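Local atomic coordinates of X-PRO dipeptidase (Streptococcus pyogenes M1 GAS, PDB entry 3O5V), a protein that probably cleaves Xaa-Pro dipeptides as a manganese-dependent proline dipeptidase, and is present here only as its creatinase/prolidase N-terminal domain. Residues Lys96-Glu101 and Gly119-Leu124. Sequence-based numbering, arbitrary orientation.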
ATOM      1  N   LYS A  96       7.815  12.281  -3.800  1.00 35.85           N
ATOM      2  CA  LYS A  96       7.576  13.651  -3.341  1.00 36.32           C
ATOM      3  C   LYS A  96       6.115  13.882  -3.006  1.00 35.50           C
ATOM      4  O   LYS A  96       5.784  14.674  -2.116  1.00 35.03           O
ATOM      5  CB  LYS A  96       8.081  14.660  -4.381  1.00 37.50           C
ATOM      6  CG  LYS A  96       9.593  14.895  -4.263  1.00 40.50           C
ATOM      7  CD  LYS A  96      10.214  15.529  -5.503  1.00 45.59           C
ATOM      8  CE  LYS A  96      11.640  15.998  -5.184  1.00 48.49           C
ATOM      9  NZ  LYS A  96      12.621  15.664  -6.263  1.00 52.05           N
ATOM     10  N   THR A  97       5.239  13.187  -3.728  1.00 34.55           N
ATOM     11  CA  THR A  97       3.808  13.320  -3.541  1.00 33.72           C
ATOM     12  C   THR A  97       3.227  11.919  -3.404  1.00 32.66           C
ATOM     13  O   THR A  97       3.453  11.071  -4.266  1.00 31.91           O
ATOM     14  CB  THR A  97       3.146  14.039  -4.733  1.00 34.04           C
ATOM     15  OG1 THR A  97       3.831  15.276  -4.998  1.00 36.33           O
ATOM     16  CG2 THR A  97       1.703  14.331  -4.426  1.00 34.92           C
ATOM     17  N   ILE A  98       2.507  11.698  -2.304  1.00 31.38           N
ATOM     18  CA  ILE A  98       1.925  10.395  -1.966  1.00 29.96           C
ATOM     19  C   ILE A  98       0.412  10.519  -1.782  1.00 29.97           C
ATOM     20  O   ILE A  98      -0.081  11.496  -1.214  1.00 30.01           O
ATOM     21  CB  ILE A  98       2.594   9.796  -0.706  1.00 29.92           C
ATOM     22  CG1 ILE A  98       4.093   9.631  -0.943  1.00 29.71           C
ATOM     23  CG2 ILE A  98       1.978   8.448  -0.302  1.00 27.94           C
ATOM     24  CD1 ILE A  98       4.869   9.403   0.319  1.00 31.85           C
ATOM     25  N   TYR A  99      -0.328   9.544  -2.300  1.00 28.51           N
ATOM     26  CA  TYR A  99      -1.746   9.434  -2.009  1.00 28.15           C
ATOM     27  C   TYR A  99      -2.032   8.305  -1.012  1.00 27.41           C
ATOM     28  O   TYR A  99      -1.448   7.230  -1.121  1.00 27.45           O
ATOM     29  CB  TYR A  99      -2.524   9.230  -3.303  1.00 28.65           C
ATOM     30  CG  TYR A  99      -2.817  10.535  -4.005  1.00 29.46           C
ATOM     31  CD1 TYR A  99      -4.085  11.111  -3.928  1.00 30.16           C
ATOM     32  CD2 TYR A  99      -1.826  11.204  -4.724  1.00 31.45           C
ATOM     33  CE1 TYR A  99      -4.367  12.313  -4.556  1.00 31.19           C
ATOM     34  CE2 TYR A  99      -2.098  12.423  -5.360  1.00 31.06           C
ATOM     35  CZ  TYR A  99      -3.369  12.964  -5.268  1.00 32.42           C
ATOM     36  OH  TYR A  99      -3.653  14.160  -5.885  1.00 32.84           O
ATOM     37  N   ALA A 100      -2.912   8.556  -0.039  1.00 26.36           N
ATOM     38  CA  ALA A 100      -3.331   7.517   0.915  1.00 26.07           C
ATOM     39  C   ALA A 100      -4.811   7.660   1.285  1.00 26.10           C
ATOM     40  O   ALA A 100      -5.409   8.702   1.033  1.00 25.92           O
ATOM     41  CB  ALA A 100      -2.435   7.530   2.177  1.00 25.92           C
ATOM     42  N   GLU A 101      -5.400   6.610   1.857  1.00 25.27           N
ATOM     43  CA  GLU A 101      -6.841   6.580   2.139  1.00 25.56           C
ATOM     44  C   GLU A 101      -7.126   7.184   3.506  1.00 26.33           C
ATOM     45  O   GLU A 101      -7.152   6.468   4.522  1.00 25.50           O
ATOM     46  CB  GLU A 101      -7.391   5.144   2.107  1.00 24.83           C
ATOM     47  CG  GLU A 101      -7.214   4.446   0.790  1.00 25.36           C
ATOM     48  CD  GLU A 101      -7.821   3.060   0.811  1.00 26.28           C
ATOM     49  OE1 GLU A 101      -7.110   2.097   1.185  1.00 25.73           O
ATOM     50  OE2 GLU A 101      -9.014   2.937   0.464  1.00 26.21           O
ATOM     51  N   GLY A 119       7.715  12.584   1.887  1.00 35.67           N
ATOM     52  CA  GLY A 119       6.885  13.314   0.925  1.00 36.08           C
ATOM     53  C   GLY A 119       5.564  13.857   1.447  1.00 36.21           C
ATOM     54  O   GLY A 119       5.174  13.600   2.591  1.00 36.48           O
ATOM     55  N   GLN A 120       4.876  14.611   0.594  1.00 36.03           N
ATOM     56  CA  GLN A 120       3.573  15.185   0.902  1.00 36.25           C
ATOM     57  C   GLN A 120       2.458  14.166   0.696  1.00 35.21           C
ATOM     58  O   GLN A 120       2.348  13.586  -0.386  1.00 34.96           O
ATOM     59  CB  GLN A 120       3.315  16.370  -0.032  1.00 37.13           C
ATOM     60  CG  GLN A 120       2.361  17.388   0.519  1.00 41.35           C
ATOM     61  CD  GLN A 120       2.955  18.112   1.717  1.00 46.61           C
ATOM     62  OE1 GLN A 120       2.254  18.413   2.680  1.00 49.61           O
ATOM     63  NE2 GLN A 120       4.267  18.376   1.670  1.00 49.20           N
ATOM     64  N   PHE A 121       1.611  13.989   1.711  1.00 34.27           N
ATOM     65  CA  PHE A 121       0.474  13.068   1.624  1.00 33.91           C
ATOM     66  C   PHE A 121      -0.814  13.766   1.211  1.00 33.90           C
ATOM     67  O   PHE A 121      -1.153  14.837   1.742  1.00 33.84           O
ATOM     68  CB  PHE A 121       0.258  12.337   2.954  1.00 33.87           C
ATOM     69  CG  PHE A 121       1.228  11.217   3.195  1.00 34.03           C
ATOM     70  CD1 PHE A 121       0.793   9.894   3.203  1.00 33.54           C
ATOM     71  CD2 PHE A 121       2.576  11.481   3.424  1.00 33.14           C
ATOM     72  CE1 PHE A 121       1.688   8.851   3.435  1.00 33.12           C
ATOM     73  CE2 PHE A 121       3.480  10.445   3.651  1.00 34.02           C
ATOM     74  CZ  PHE A 121       3.031   9.126   3.649  1.00 34.97           C
ATOM     75  N   ASN A 122      -1.514  13.142   0.264  1.00 33.22           N
ATOM     76  CA  ASN A 122      -2.798  13.623  -0.255  0.50 33.30           C
ATOM     77  C   ASN A 122      -3.867  12.542  -0.106  1.00 33.26           C
ATOM     78  O   ASN A 122      -3.543  11.356  -0.036  1.00 32.56           O
ATOM     79  CB  ASN A 122      -2.679  14.008  -1.734  0.50 33.30           C
ATOM     80  CG  ASN A 122      -1.799  15.227  -1.961  0.50 34.22           C
ATOM     81  OD1 ASN A 122      -1.273  15.430  -3.059  0.50 35.33           O
ATOM     82  ND2 ASN A 122      -1.642  16.049  -0.927  0.50 33.88           N
ATOM     83  N   ASN A 123      -5.134  12.954  -0.068  1.00 33.47           N
ATOM     84  CA  ASN A 123      -6.268  12.039   0.128  1.00 34.20           C
ATOM     85  C   ASN A 123      -6.689  11.260  -1.135  1.00 34.30           C
ATOM     86  O   ASN A 123      -7.040  11.852  -2.151  1.00 33.32           O
ATOM     87  CB  ASN A 123      -7.468  12.817   0.694  1.00 34.28           C
ATOM     88  CG  ASN A 123      -8.582  11.916   1.219  1.00 35.57           C
ATOM     89  OD1 ASN A 123      -9.679  12.396   1.528  1.00 39.82           O
ATOM     90  ND2 ASN A 123      -8.317  10.631   1.338  1.00 33.99           N
ATOM     91  N   LEU A 124      -6.667   9.931  -1.032  1.00 35.00           N
ATOM     92  CA  LEU A 124      -7.070   9.012  -2.103  1.00 36.23           C
ATOM     93  C   LEU A 124      -8.558   8.690  -2.134  1.00 37.21           C
ATOM     94  O   LEU A 124      -9.045   8.072  -3.086  1.00 37.04           O
ATOM     95  CB  LEU A 124      -6.371   7.672  -1.920  1.00 36.29           C
ATOM     96  CG  LEU A 124      -5.300   7.177  -2.874  1.00 36.80           C
ATOM     97  CD1 LEU A 124      -4.815   5.800  -2.384  1.00 35.76           C
ATOM     98  CD2 LEU A 124      -5.767   7.146  -4.332  1.00 35.52           C
TER
HETATM   99  O   HOH W   1      -1.241  15.946  -6.414  1.00 42.46           O
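With CG turned anti to its own carbonyl carbon (chi1 -84°), Tyr99 lays its ring beneath Asn122; the strand pairing sets Asn122 CB over the ring centre, and its CG, also anti to the carbonyl carbon (chi1 -67°), carries the amide on from there. The two residues are paired on neighbouring parallel strands, 97-100 and 120-123, the arms of a beta-alpha-beta crossover through helix 107-114; strand 120-123 ends the mixed sheet of this creatinase/prolidase N-terminal domain. Asn122 CB lies 3.7 Å from the centroid of the Tyr99 ring, a CH-pi contact. A broad aromatic suits this place because it carries the short Asn122 side chain on its face while its hydroxyl still reaches water: Tyr99 OH is 3.0 Å from an ordered water molecule.

On the opposite face, Ile98 and Phe121 make an apolar contact. Their side chains point the same way, and branching at CB sends Ile98 CG2 over the Phe121 face while Ile98 CD1, at the end of the other branch, lies 3.8 Å from Phe121 CE2. Ala100, small enough to fit at the edge of that ring, brings CB to 4.1 Å from Phe121 CD1; Phe110 of the crossover helix meets the same ring edge-to-face.

Five backbone bonds join the strands, among them Ala100 N to Asn122 O at 2.9 Å. Past the last strand pair, Leu124 points toward 96-101, packing also on Ala20 and Phe22 of strand 19-22, and its branched CG rests 3.5 Å from Tyr99 CB.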